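Local coordinates for phytase (PDB 2GFI), which hydrolyses phytate as a 3-phytase of the histidine acid phosphatase family, releasing phosphate from inositol hexakisphosphate, at residues Y285-G298 / D351-H365. Residues are numbered along the deposited sequence; the frame is centred on the assembly and turned at random.
Sequences YSVDLDDYYSNSAG and DLPVDYTPFPSPYSH
The hydroxyls of Tyr285, Tyr292 and Tyr293 each meet the loop 351-365, a worked example of how a helix can hold a chain that has no regular structure of its own. Tyr285 OH donates to Pro353 O at 2.5 Å, in the carbonyl plane and on a lone pair, while Pro358 CD lies over one ring face, a CH-pi contact 3.5 Å from the centroid. Tyr293 OH serves Leu352 O in the same in-plane manner, at 2.6 Å. The side chain of Leu352 points toward the helix: CB meets Leu289 CD2, CD2 reaches the Tyr285 ring, and CD1 sits almost squarely over the centre of Tyr292. With CG anti to the backbone N (chi1 172°), the Tyr292 ring crosses the Asp351 side chain at about a right angle, and its OH meets the anti lone pair of Asp351 OD1 at 2.6 Å; its edge is directed at the face of Tyr363, an edge-to-face pair with planes 61° apart. An alanine in place of Tyr292 would probably leave Leu352 CD1 and the Tyr363 face without their aromatic partner and Asp351 without this hydrogen bond.

In this histidine phosphatase fold the loop leads from helix 333-343 to the short helix at 365-368, bringing His365 within about 4 Å, side chain to side chain, of Asp333, the predicted proton donor. Asp288 fixes the backbone there: His365 N donates to OD1 at 2.7 Å, arriving from above the carboxylate plane, and a water joins OD2 to Ser364 OG. Asp291 OD2 rests over the His365 ring face. Two residues before His365, Tyr363 OH is hydrogen-bonded to Glu337 of helix 333-343, and a second water connects it to Ser296 OG.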
loop_
_atom_site.group_PDB
_atom_site.type_symbol
_atom_site.label_atom_id
_atom_site.label_comp_id
_atom_site.label_asym_id
_atom_site.label_seq_id
_atom_site.Cartn_x
_atom_site.Cartn_y
_atom_site.Cartn_z
ATOM N N TYR A 285 -9.389 -9.502 23.758
ATOM C CA TYR A 285 -8.792 -9.478 25.079
ATOM C C TYR A 285 -9.275 -10.654 25.917
ATOM O O TYR A 285 -8.517 -11.163 26.761
ATOM C CB TYR A 285 -9.026 -8.169 25.791
ATOM C CG TYR A 285 -8.286 -8.143 27.099
ATOM C CD1 TYR A 285 -6.919 -8.306 27.124
ATOM C CD2 TYR A 285 -8.972 -8.025 28.319
ATOM C CE1 TYR A 285 -6.245 -8.321 28.319
ATOM C CE2 TYR A 285 -8.308 -8.028 29.516
ATOM C CZ TYR A 285 -6.945 -8.175 29.508
ATOM O OH TYR A 285 -6.224 -8.171 30.682
ATOM N N SER A 286 -10.508 -11.120 25.670
ATOM C CA SER A 286 -10.987 -12.334 26.357
ATOM C C SER A 286 -10.130 -13.553 26.018
ATOM O O SER A 286 -9.886 -14.425 26.886
ATOM C CB SER A 286 -12.486 -12.596 26.100
ATOM O OG SER A 286 -12.730 -13.060 24.788
ATOM N N VAL A 287 -9.686 -13.608 24.761
ATOM C CA VAL A 287 -8.763 -14.634 24.309
ATOM C C VAL A 287 -7.380 -14.410 24.899
ATOM O O VAL A 287 -6.756 -15.353 25.338
ATOM C CB VAL A 287 -8.653 -14.752 22.730
ATOM C CG1 VAL A 287 -7.589 -15.797 22.348
ATOM C CG2 VAL A 287 -9.984 -15.112 22.108
ATOM N N ASP A 288 -6.874 -13.184 24.910
ATOM C CA ASP A 288 -5.584 -12.970 25.560
ATOM C C ASP A 288 -5.620 -13.444 27.009
ATOM O O ASP A 288 -4.656 -14.029 27.469
ATOM C CB ASP A 288 -5.200 -11.511 25.549
ATOM C CG ASP A 288 -4.684 -11.051 24.196
ATOM O OD1 ASP A 288 -4.212 -11.914 23.390
ATOM O OD2 ASP A 288 -4.711 -9.829 23.863
ATOM N N LEU A 289 -6.727 -13.167 27.719
ATOM C CA LEU A 289 -6.891 -13.531 29.101
ATOM C C LEU A 289 -6.905 -15.043 29.267
ATOM O O LEU A 289 -6.108 -15.618 30.006
ATOM C CB LEU A 289 -8.207 -12.993 29.602
ATOM C CG LEU A 289 -8.286 -11.646 30.276
ATOM C CD1 LEU A 289 -9.746 -11.409 30.648
ATOM C CD2 LEU A 289 -7.365 -11.609 31.498
ATOM N N ASP A 290 -7.812 -15.688 28.564
ATOM C CA ASP A 290 -7.870 -17.124 28.584
ATOM C C ASP A 290 -6.496 -17.749 28.296
ATOM O O ASP A 290 -6.039 -18.618 29.025
ATOM C CB ASP A 290 -8.911 -17.602 27.586
ATOM C CG ASP A 290 -9.049 -19.087 27.577
ATOM O OD1 ASP A 290 -8.960 -19.685 28.671
ATOM O OD2 ASP A 290 -9.227 -19.759 26.531
ATOM N N ASP A 291 -5.816 -17.315 27.236
ATOM C CA ASP A 291 -4.521 -17.927 26.934
ATOM C C ASP A 291 -3.437 -17.515 27.893
ATOM O O ASP A 291 -2.550 -18.309 28.178
ATOM C CB ASP A 291 -4.092 -17.648 25.510
ATOM C CG ASP A 291 -5.029 -18.253 24.507
ATOM O OD1 ASP A 291 -5.687 -19.280 24.817
ATOM O OD2 ASP A 291 -5.186 -17.756 23.376
ATOM N N TYR A 292 -3.488 -16.290 28.403
ATOM C CA TYR A 292 -2.487 -15.910 29.383
ATOM C C TYR A 292 -2.596 -16.804 30.622
ATOM O O TYR A 292 -1.585 -17.306 31.112
ATOM C CB TYR A 292 -2.556 -14.442 29.782
ATOM C CG TYR A 292 -1.620 -14.157 30.945
ATOM C CD1 TYR A 292 -0.245 -13.970 30.727
ATOM C CD2 TYR A 292 -2.098 -14.119 32.262
ATOM C CE1 TYR A 292 0.630 -13.722 31.777
ATOM C CE2 TYR A 292 -1.237 -13.876 33.322
ATOM C CZ TYR A 292 0.131 -13.679 33.070
ATOM O OH TYR A 292 1.002 -13.456 34.107
ATOM N N TYR A 293 -3.822 -17.032 31.084
ATOM C CA TYR A 293 -4.045 -17.758 32.336
ATOM C C TYR A 293 -4.008 -19.277 32.205
ATOM O O TYR A 293 -3.860 -19.994 33.202
ATOM C CB TYR A 293 -5.344 -17.309 33.011
ATOM C CG TYR A 293 -5.201 -16.001 33.731
ATOM C CD1 TYR A 293 -4.528 -15.943 34.955
ATOM C CD2 TYR A 293 -5.719 -14.798 33.176
ATOM C CE1 TYR A 293 -4.371 -14.755 35.622
ATOM C CE2 TYR A 293 -5.569 -13.602 33.833
ATOM C CZ TYR A 293 -4.897 -13.589 35.067
ATOM O OH TYR A 293 -4.739 -12.443 35.775
ATOM N N SER A 294 -4.146 -19.752 30.978
ATOM C CA SER A 294 -4.118 -21.172 30.692
ATOM C C SER A 294 -2.772 -21.627 30.174
ATOM O O SER A 294 -2.261 -22.650 30.602
ATOM C CB SER A 294 -5.197 -21.497 29.665
ATOM O OG SER A 294 -6.385 -20.890 30.109
ATOM N N ASN A 295 -2.205 -20.861 29.241
ATOM C CA ASN A 295 -1.025 -21.300 28.495
ATOM C C ASN A 295 0.233 -20.503 28.751
ATOM O O ASN A 295 1.257 -20.784 28.140
ATOM C CB ASN A 295 -1.282 -21.257 26.993
ATOM C CG ASN A 295 -2.574 -21.912 26.599
ATOM O OD1 ASN A 295 -2.987 -22.889 27.208
ATOM N ND2 ASN A 295 -3.218 -21.378 25.549
ATOM N N SER A 296 0.147 -19.500 29.609
ATOM C CA SER A 296 1.285 -18.658 29.869
ATOM C C SER A 296 1.479 -18.455 31.374
ATOM O O SER A 296 1.025 -19.264 32.184
ATOM C CB SER A 296 1.108 -17.334 29.129
ATOM O OG SER A 296 2.341 -16.663 28.983
ATOM N N ALA A 297 2.138 -17.373 31.751
ATOM C CA ALA A 297 2.591 -17.177 33.119
ATOM C C ALA A 297 1.460 -17.030 34.144
ATOM O O ALA A 297 1.708 -17.045 35.353
ATOM C CB ALA A 297 3.561 -15.976 33.187
ATOM N N GLY A 298 0.234 -16.874 33.666
ATOM C CA GLY A 298 -0.944 -16.880 34.543
ATOM C C GLY A 298 -1.092 -18.239 35.203
ATOM O O GLY A 298 -1.598 -18.348 36.299
ATOM N N ASP A 351 0.111 -10.484 36.174
ATOM C CA ASP A 351 -1.093 -11.102 35.687
ATOM C C ASP A 351 -2.017 -10.070 35.068
ATOM O O ASP A 351 -2.055 -8.923 35.500
ATOM C CB ASP A 351 -1.774 -11.848 36.832
ATOM C CG ASP A 351 -1.018 -13.123 37.224
ATOM O OD1 ASP A 351 -0.082 -13.574 36.501
ATOM O OD2 ASP A 351 -1.305 -13.753 38.257
ATOM N N LEU A 352 -2.731 -10.489 34.032
ATOM C CA LEU A 352 -3.600 -9.617 33.283
ATOM C C LEU A 352 -4.798 -9.226 34.129
ATOM O O LEU A 352 -5.315 -10.044 34.883
ATOM C CB LEU A 352 -4.042 -10.313 31.990
ATOM C CG LEU A 352 -3.170 -10.013 30.767
ATOM C CD1 LEU A 352 -1.670 -10.334 31.018
ATOM C CD2 LEU A 352 -3.687 -10.774 29.555
ATOM N N PRO A 353 -5.236 -7.979 34.026
ATOM C CA PRO A 353 -6.434 -7.571 34.721
ATOM C C PRO A 353 -7.647 -8.151 34.012
ATOM O O PRO A 353 -7.583 -8.452 32.812
ATOM C CB PRO A 353 -6.411 -6.053 34.585
ATOM C CG PRO A 353 -5.676 -5.804 33.267
ATOM C CD PRO A 353 -4.629 -6.872 33.239
ATOM N N VAL A 354 -8.741 -8.308 34.763
ATOM C CA VAL A 354 -10.004 -8.817 34.237
ATOM C C VAL A 354 -11.109 -7.780 34.357
ATOM O O VAL A 354 -12.146 -7.885 33.704
ATOM C CB VAL A 354 -10.432 -10.108 34.967
ATOM C CG1 VAL A 354 -9.447 -11.222 34.653
ATOM C CG2 VAL A 354 -10.571 -9.883 36.521
ATOM N N ASP A 355 -10.888 -6.765 35.180
ATOM C CA ASP A 355 -11.983 -5.876 35.555
ATOM C C ASP A 355 -12.020 -4.644 34.656
ATOM O O ASP A 355 -12.871 -3.786 34.783
ATOM C CB ASP A 355 -11.905 -5.523 37.058
ATOM C CG ASP A 355 -10.603 -4.790 37.423
ATOM O OD1 ASP A 355 -9.495 -5.170 36.918
ATOM O OD2 ASP A 355 -10.582 -3.812 38.208
ATOM N N TYR A 356 -11.103 -4.585 33.702
ATOM C CA TYR A 356 -11.196 -3.599 32.640
ATOM C C TYR A 356 -10.443 -4.119 31.435
ATOM O O TYR A 356 -9.831 -5.174 31.517
ATOM C CB TYR A 356 -10.625 -2.258 33.115
ATOM C CG TYR A 356 -9.119 -2.261 33.260
ATOM C CD1 TYR A 356 -8.302 -1.650 32.291
ATOM C CD2 TYR A 356 -8.499 -2.874 34.367
ATOM C CE1 TYR A 356 -6.908 -1.656 32.432
ATOM C CE2 TYR A 356 -7.113 -2.846 34.526
ATOM C CZ TYR A 356 -6.330 -2.254 33.553
ATOM O OH TYR A 356 -4.962 -2.235 33.705
ATOM N N THR A 357 -10.480 -3.374 30.327
ATOM C CA THR A 357 -9.722 -3.725 29.137
ATOM C C THR A 357 -8.467 -2.841 29.079
ATOM O O THR A 357 -8.561 -1.626 28.946
ATOM C CB THR A 357 -10.574 -3.559 27.860
ATOM O OG1 THR A 357 -11.820 -4.234 28.035
ATOM C CG2 THR A 357 -9.909 -4.245 26.628
ATOM N N PRO A 358 -7.302 -3.468 29.232
ATOM C CA PRO A 358 -6.027 -2.759 29.110
ATOM C C PRO A 358 -5.696 -2.486 27.652
ATOM O O PRO A 358 -6.066 -3.271 26.771
ATOM C CB PRO A 358 -4.994 -3.750 29.708
ATOM C CG PRO A 358 -5.605 -5.089 29.481
ATOM C CD PRO A 358 -7.124 -4.895 29.566
ATOM N N PHE A 359 -4.960 -1.403 27.432
ATOM C CA PHE A 359 -4.456 -1.036 26.142
ATOM C C PHE A 359 -2.988 -0.638 26.338
ATOM O O PHE A 359 -2.688 0.324 27.078
ATOM C CB PHE A 359 -5.287 0.130 25.589
ATOM C CG PHE A 359 -6.678 -0.251 25.229
ATOM C CD1 PHE A 359 -6.971 -0.708 23.945
ATOM C CD2 PHE A 359 -7.703 -0.184 26.182
ATOM C CE1 PHE A 359 -8.269 -1.095 23.611
ATOM C CE2 PHE A 359 -9.009 -0.568 25.864
ATOM C CZ PHE A 359 -9.292 -1.015 24.579
ATOM N N PRO A 360 -2.064 -1.379 25.720
ATOM C CA PRO A 360 -2.392 -2.548 24.886
ATOM C C PRO A 360 -2.666 -3.728 25.819
ATOM O O PRO A 360 -2.569 -3.577 27.019
ATOM C CB PRO A 360 -1.088 -2.779 24.108
ATOM C CG PRO A 360 0.007 -2.424 25.184
ATOM C CD PRO A 360 -0.608 -1.171 25.857
ATOM N N SER A 361 -3.049 -4.877 25.294
ATOM C CA SER A 361 -3.102 -6.067 26.108
ATOM C C SER A 361 -1.663 -6.378 26.529
ATOM O O SER A 361 -0.779 -6.442 25.676
ATOM C CB SER A 361 -3.698 -7.225 25.334
ATOM O OG SER A 361 -3.522 -8.423 26.075
ATOM N N PRO A 362 -1.414 -6.534 27.828
ATOM C CA PRO A 362 -0.050 -6.790 28.337
ATOM C C PRO A 362 0.495 -8.103 27.825
ATOM O O PRO A 362 1.698 -8.380 27.928
ATOM C CB PRO A 362 -0.247 -6.893 29.865
ATOM C CG PRO A 362 -1.574 -6.241 30.129
ATOM C CD PRO A 362 -2.412 -6.459 28.909
ATOM N N TYR A 363 -0.404 -8.936 27.331
ATOM C CA TYR A 363 -0.016 -10.191 26.761
ATOM C C TYR A 363 -0.789 -10.377 25.489
ATOM O O TYR A 363 -1.995 -10.443 25.508
ATOM C CB TYR A 363 -0.361 -11.315 27.719
ATOM C CG TYR A 363 -0.029 -12.655 27.136
ATOM C CD1 TYR A 363 1.299 -13.093 27.061
ATOM C CD2 TYR A 363 -1.028 -13.476 26.647
ATOM C CE1 TYR A 363 1.608 -14.322 26.527
ATOM C CE2 TYR A 363 -0.725 -14.720 26.103
ATOM C CZ TYR A 363 0.583 -15.139 26.045
ATOM O OH TYR A 363 0.868 -16.376 25.503
ATOM N N SER A 364 -0.100 -10.449 24.365
ATOM C CA SER A 364 -0.805 -10.482 23.097
ATOM C C SER A 364 -0.683 -11.884 22.530
ATOM O O SER A 364 0.358 -12.293 21.985
ATOM C CB SER A 364 -0.256 -9.414 22.145
ATOM O OG SER A 364 -0.881 -9.514 20.877
ATOM N N HIS A 365 -1.753 -12.641 22.675
ATOM C CA HIS A 365 -1.685 -14.010 22.219
ATOM C C HIS A 365 -1.311 -14.128 20.720
ATOM O O HIS A 365 -0.415 -14.896 20.346
ATOM C CB HIS A 365 -2.984 -14.705 22.497
ATOM C CG HIS A 365 -3.034 -16.066 21.926
ATOM N ND1 HIS A 365 -3.638 -16.335 20.726
ATOM C CD2 HIS A 365 -2.514 -17.234 22.361
ATOM C CE1 HIS A 365 -3.528 -17.626 20.465
ATOM N NE2 HIS A 365 -2.856 -18.191 21.443
HETATM O O HOH W 1 -3.439 -8.754 21.604
HETATM O O HOH W 2 3.348 -17.343 26.650
#